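Local coordinates for protein putative agmatinase (Clostridium difficile, PDB 3LHL) that probably hydrolyses agmatine to putrescine and urea, as a manganese-dependent enzyme of the arginase family, at residues D183-E186 with N187-M191; N223-E226 with F227-I230. All coordinates share one frame; numbering follows the deposited sequence.

Contact 1. Residues D183-E186 with N187-M191; sequences DTFE and NIVNM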
loop_
_atom_site.group_PDB
_atom_site.type_symbol
_atom_site.label_atom_id
_atom_site.label_comp_id
_atom_site.label_asym_id
_atom_site.label_seq_id
_atom_site.Cartn_x
_atom_site.Cartn_y
_atom_site.Cartn_z
ATOM N N ASP A 183 0.308 6.060 -16.348
ATOM C CA ASP A 183 0.789 5.607 -17.653
ATOM C C ASP A 183 2.277 5.280 -17.758
ATOM O O ASP A 183 2.670 4.442 -18.567
ATOM C CB ASP A 183 0.421 6.640 -18.720
ATOM C CG ASP A 183 -1.078 6.862 -18.819
ATOM O OD1 ASP A 183 -1.811 5.873 -19.037
ATOM O OD2 ASP A 183 -1.526 8.022 -18.679
ATOM N N THR A 184 3.104 5.932 -16.944
ATOM C CA THR A 184 4.539 5.693 -16.982
ATOM C C THR A 184 4.989 4.501 -16.138
ATOM O O THR A 184 6.175 4.161 -16.131
ATOM C CB THR A 184 5.323 6.929 -16.498
ATOM O OG1 THR A 184 5.035 7.164 -15.113
ATOM C CG2 THR A 184 4.939 8.161 -17.306
ATOM N N PHE A 185 4.055 3.859 -15.441
ATOM C CA PHE A 185 4.402 2.731 -14.574
ATOM C C PHE A 185 5.223 1.621 -15.230
ATOM O O PHE A 185 6.205 1.153 -14.652
ATOM C CB PHE A 185 3.150 2.117 -13.944
ATOM C CG PHE A 185 3.452 1.170 -12.804
ATOM C CD1 PHE A 185 4.159 1.612 -11.681
ATOM C CD2 PHE A 185 3.058 -0.168 -12.863
ATOM C CE1 PHE A 185 4.473 0.732 -10.632
ATOM C CE2 PHE A 185 3.364 -1.056 -11.824
ATOM C CZ PHE A 185 4.076 -0.604 -10.703
ATOM N N GLU A 186 4.829 1.192 -16.425
ATOM C CA GLU A 186 5.561 0.129 -17.110
ATOM C C GLU A 186 7.009 0.534 -17.360
ATOM O O GLU A 186 7.921 -0.274 -17.186
ATOM C CB GLU A 186 4.881 -0.238 -18.430
ATOM C CG GLU A 186 5.557 -1.389 -19.182
ATOM C CD GLU A 186 4.703 -1.924 -20.323
ATOM O OE1 GLU A 186 3.817 -1.187 -20.803
ATOM O OE2 GLU A 186 4.922 -3.077 -20.752
ATOM N N ASN A 187 7.219 1.786 -17.757
ATOM C CA ASN A 187 8.568 2.272 -18.001
ATOM C C ASN A 187 9.396 2.260 -16.718
ATOM O O ASN A 187 10.546 1.826 -16.724
ATOM C CB ASN A 187 8.543 3.692 -18.581
ATOM C CG ASN A 187 8.319 3.706 -20.079
ATOM O OD1 ASN A 187 8.572 2.717 -20.759
ATOM N ND2 ASN A 187 7.863 4.833 -20.603
ATOM N N ILE A 188 8.807 2.737 -15.623
ATOM C CA ILE A 188 9.501 2.779 -14.339
ATOM C C ILE A 188 9.856 1.385 -13.851
ATOM O O ILE A 188 10.963 1.157 -13.369
ATOM C CB ILE A 188 8.647 3.497 -13.259
ATOM C CG1 ILE A 188 8.540 4.987 -13.599
ATOM C CG2 ILE A 188 9.273 3.318 -11.868
ATOM C CD1 ILE A 188 9.889 5.680 -13.764
ATOM N N VAL A 189 8.921 0.452 -13.987
ATOM C CA VAL A 189 9.143 -0.921 -13.546
ATOM C C VAL A 189 10.280 -1.606 -14.310
ATOM O O VAL A 189 11.107 -2.288 -13.712
ATOM C CB VAL A 189 7.851 -1.752 -13.675
ATOM C CG1 VAL A 189 8.126 -3.198 -13.324
ATOM C CG2 VAL A 189 6.783 -1.186 -12.736
ATOM N N ASN A 190 10.318 -1.433 -15.629
ATOM C CA ASN A 190 11.392 -2.022 -16.423
ATOM C C ASN A 190 12.736 -1.422 -16.004
ATOM O O ASN A 190 13.749 -2.117 -15.955
ATOM C CB ASN A 190 11.169 -1.771 -17.915
ATOM C CG ASN A 190 10.144 -2.705 -18.513
ATOM O OD1 ASN A 190 10.179 -3.912 -18.273
ATOM N ND2 ASN A 190 9.234 -2.157 -19.309
HETATM N N MSE A 191 12.733 -0.127 -15.699
HETATM C CA MSE A 191 13.950 0.561 -15.281
HETATM C C MSE A 191 14.457 0.054 -13.938
HETATM O O MSE A 191 15.649 0.130 -13.654
HETATM C CB MSE A 191 13.709 2.068 -15.196
HETATM C CG MSE A 191 13.867 2.797 -16.515
HETATM SE SE MSE A 191 13.340 4.656 -16.361
HETATM C CE MSE A 191 14.480 5.179 -14.878
HETATM O O HOH W 1 5.129 3.446 -19.151
HETATM O O HOH W 2 7.545 -4.171 -21.135
#
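Backbone N-H groups of Ile188, Val189 and Asn190 turn back to the carbonyl oxygens of Thr184, Phe185 and Glu186, each four residues earlier, all three bonds close to straight, the i to i+4 pattern that defines the first turn of helix 185-191. This short helix follows strand 176-179, the outermost strand at one end of the parallel sheet in the arginase alpha/beta fold. The bond from Val189 N to Phe185 O measures 2.9 Å and the one from Asn190 N to Glu186 O 3.1 Å. Ahead of the turn, water 1 donates a hydrogen bond to Asp183 O and accepts one from Asn187 N, which lies 3.0 Å away, so an early amide of the helix is tied to the incoming loop. Thr184 is fixed there by its OG1, hydrogen-bonded to Glu178 and Tyr176.

On the inner side, Phe185 presents a ring face to Val189. CG2 of Val189 sits over the middle of the ring, 3.5 Å from its centroid and 15° off the normal, a CH-pi contact. Chi1 of -167° swings the Phe185 ring away from its own N and beside its carbonyl carbon, bringing it under the methyl one turn later. The same ring meets Phe120 and Phe156 edge-to-face and packs on isoleucines of helix 229-235, which places this side of the helix in the hydrophobic core.

The outer side is polar. Glu186 and Asn190 run alongside each other and point the same way, their carboxylate and amide planes 31° apart. They are joined through solvent: water 2 donates a hydrogen bond to Glu186 OE2 at 2.9 Å and accepts one from Asn190 ND2 at 3.2 Å.

Contact 2. Residues N223-E226 with F227-I230; sequences NYRE and FQEI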
loop_
_atom_site.group_PDB
_atom_site.type_symbol
_atom_site.label_atom_id
_atom_site.label_comp_id
_atom_site.label_asym_id
_atom_site.label_seq_id
_atom_site.Cartn_x
_atom_site.Cartn_y
_atom_site.Cartn_z
ATOM N N ASN A 223 -9.987 4.395 -13.123
ATOM C CA ASN A 223 -11.030 3.438 -12.771
ATOM C C ASN A 223 -10.330 2.110 -12.509
ATOM O O ASN A 223 -9.106 2.034 -12.585
ATOM C CB ASN A 223 -12.056 3.284 -13.898
ATOM C CG ASN A 223 -11.420 2.945 -15.233
ATOM O OD1 ASN A 223 -10.475 2.157 -15.309
ATOM N ND2 ASN A 223 -11.953 3.525 -16.298
ATOM N N TYR A 224 -11.091 1.063 -12.213
ATOM C CA TYR A 224 -10.479 -0.226 -11.926
ATOM C C TYR A 224 -9.845 -0.920 -13.130
ATOM O O TYR A 224 -8.805 -1.562 -12.999
ATOM C CB TYR A 224 -11.487 -1.188 -11.289
ATOM C CG TYR A 224 -10.809 -2.451 -10.810
ATOM C CD1 TYR A 224 -10.176 -2.492 -9.569
ATOM C CD2 TYR A 224 -10.701 -3.568 -11.640
ATOM C CE1 TYR A 224 -9.445 -3.602 -9.170
ATOM C CE2 TYR A 224 -9.969 -4.689 -11.250
ATOM C CZ TYR A 224 -9.342 -4.695 -10.013
ATOM O OH TYR A 224 -8.594 -5.779 -9.621
ATOM N N ARG A 225 -10.477 -0.808 -14.292
ATOM C CA ARG A 225 -9.955 -1.456 -15.489
ATOM C C ARG A 225 -8.566 -0.928 -15.830
ATOM O O ARG A 225 -7.678 -1.687 -16.228
ATOM C CB ARG A 225 -10.900 -1.240 -16.673
ATOM C CG ARG A 225 -11.029 -2.461 -17.570
ATOM C CD ARG A 225 -11.670 -2.113 -18.898
ATOM N NE ARG A 225 -12.856 -1.287 -18.715
ATOM C CZ ARG A 225 -13.552 -0.750 -19.710
ATOM N NH1 ARG A 225 -13.185 -0.954 -20.968
ATOM N NH2 ARG A 225 -14.608 0.001 -19.440
ATOM N N GLU A 226 -8.379 0.377 -15.675
ATOM C CA GLU A 226 -7.087 0.996 -15.946
ATOM C C GLU A 226 -6.080 0.584 -14.874
ATOM O O GLU A 226 -4.945 0.226 -15.179
ATOM C CB GLU A 226 -7.222 2.520 -15.953
ATOM C CG GLU A 226 -8.161 3.059 -17.028
ATOM C CD GLU A 226 -8.508 4.526 -16.828
ATOM O OE1 GLU A 226 -9.091 4.865 -15.777
ATOM O OE2 GLU A 226 -8.199 5.337 -17.723
ATOM N N PHE A 227 -6.507 0.618 -13.617
ATOM C CA PHE A 227 -5.619 0.272 -12.517
ATOM C C PHE A 227 -5.080 -1.156 -12.542
ATOM O O PHE A 227 -3.887 -1.373 -12.316
ATOM C CB PHE A 227 -6.308 0.503 -11.170
ATOM C CG PHE A 227 -5.386 0.341 -9.991
ATOM C CD1 PHE A 227 -4.455 1.331 -9.678
ATOM C CD2 PHE A 227 -5.413 -0.818 -9.223
ATOM C CE1 PHE A 227 -3.564 1.169 -8.618
ATOM C CE2 PHE A 227 -4.523 -0.991 -8.157
ATOM C CZ PHE A 227 -3.597 0.004 -7.856
ATOM N N GLN A 228 -5.944 -2.128 -12.817
ATOM C CA GLN A 228 -5.510 -3.522 -12.815
ATOM C C GLN A 228 -4.338 -3.797 -13.753
ATOM O O GLN A 228 -3.639 -4.797 -13.599
ATOM C CB GLN A 228 -6.686 -4.455 -13.135
ATOM C CG GLN A 228 -6.989 -4.655 -14.601
ATOM C CD GLN A 228 -8.207 -5.533 -14.812
ATOM O OE1 GLN A 228 -8.461 -6.454 -14.036
ATOM N NE2 GLN A 228 -8.959 -5.262 -15.873
ATOM N N GLU A 229 -4.115 -2.905 -14.712
ATOM C CA GLU A 229 -3.002 -3.063 -15.646
ATOM C C GLU A 229 -1.660 -3.116 -14.913
ATOM O O GLU A 229 -0.707 -3.721 -15.400
ATOM C CB GLU A 229 -2.982 -1.912 -16.652
ATOM C CG GLU A 229 -4.053 -2.001 -17.725
ATOM C CD GLU A 229 -3.966 -3.300 -18.510
ATOM O OE1 GLU A 229 -2.847 -3.677 -18.923
ATOM O OE2 GLU A 229 -5.016 -3.942 -18.717
ATOM N N ILE A 230 -1.578 -2.487 -13.743
ATOM C CA ILE A 230 -0.320 -2.503 -13.007
ATOM C C ILE A 230 -0.006 -3.918 -12.538
ATOM O O ILE A 230 1.157 -4.272 -12.343
ATOM C CB ILE A 230 -0.331 -1.561 -11.775
ATOM C CG1 ILE A 230 -1.223 -2.131 -10.668
ATOM C CG2 ILE A 230 -0.813 -0.185 -12.186
ATOM C CD1 ILE A 230 -0.941 -1.527 -9.305
HETATM O O HOH W 3 -7.859 -7.493 -11.694
HETATM O O HOH W 4 -7.484 -3.575 -18.076
#
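A capping box opens helix 224-227, built by Asn223 at the N-cap and Glu226 three residues on. The exchange is reciprocal: Glu226 N donates to Asn223 OD1 at 2.8 Å, and Asn223 N donates to Glu226 OE1, also at 2.8 Å and nearly straight. Chi1 of -62° lays CG of Glu226 beside its own backbone N, folding the carboxylate back toward the start of the helix. The Asn223 side chain also comes to about 4 Å from a bound manganese ion.

The turn then closes through Phe227 N to Asn223 O and Gln228 N to Tyr224 O, the latter 2.9 Å long. Next, Glu229 N reaches Glu226 O, only three residues back, at 3.3 Å; this donor stands 55° out of the carbonyl plane, evidence that the helical geometry changes around Gln228 and Glu229.

Gln228 carries the side-chain contact. It crosses Tyr224 at about a right angle, its amide plane 64° from the ring plane, with OE1 3.6 Å from Tyr224 CE2. Water 3 completes this link, accepting from Tyr224 OH and donating to Gln228 OE1. Water 4 makes three bonds: it accepts from Gln228 NE2 and donates to Arg225 O and to Glu229 OE2, the last at 2.6 Å. Phe227 turns to the interior instead, packing on Ile201 of strand 196-202 and Ile266 of helix 258-278.

The box satisfies two amides at the helix start, and the Glu226 carboxylate there would probably be stabilised as an anion by the helix dipole. Because water 4 spends both its hydrogens on Arg225 O and Glu229 OE2, it can only accept from the Gln228 amide, which places NE2 on that side and OE1 toward water 3.

How the contacts relate
Contact 1 is partly buried and contact 2 lies at the surface, yet both form the opening turn of a helix and send a phenylalanine inward. They meet directly: Phe185 CE2 lies 3.7 Å from Ile230 CB, so helix 185-191 packs against helix 229-235, with the contact centres about 15 Å apart. Both use bridging waters between polar side chains on their outer sides; the difference lies at the helix starts. In contact 1 a water joins the incoming chain to an early amide, and an aromatic-methyl contact carries the buried side. In contact 2, closer to the manganese site, side chains cap the helix start directly in a capping box.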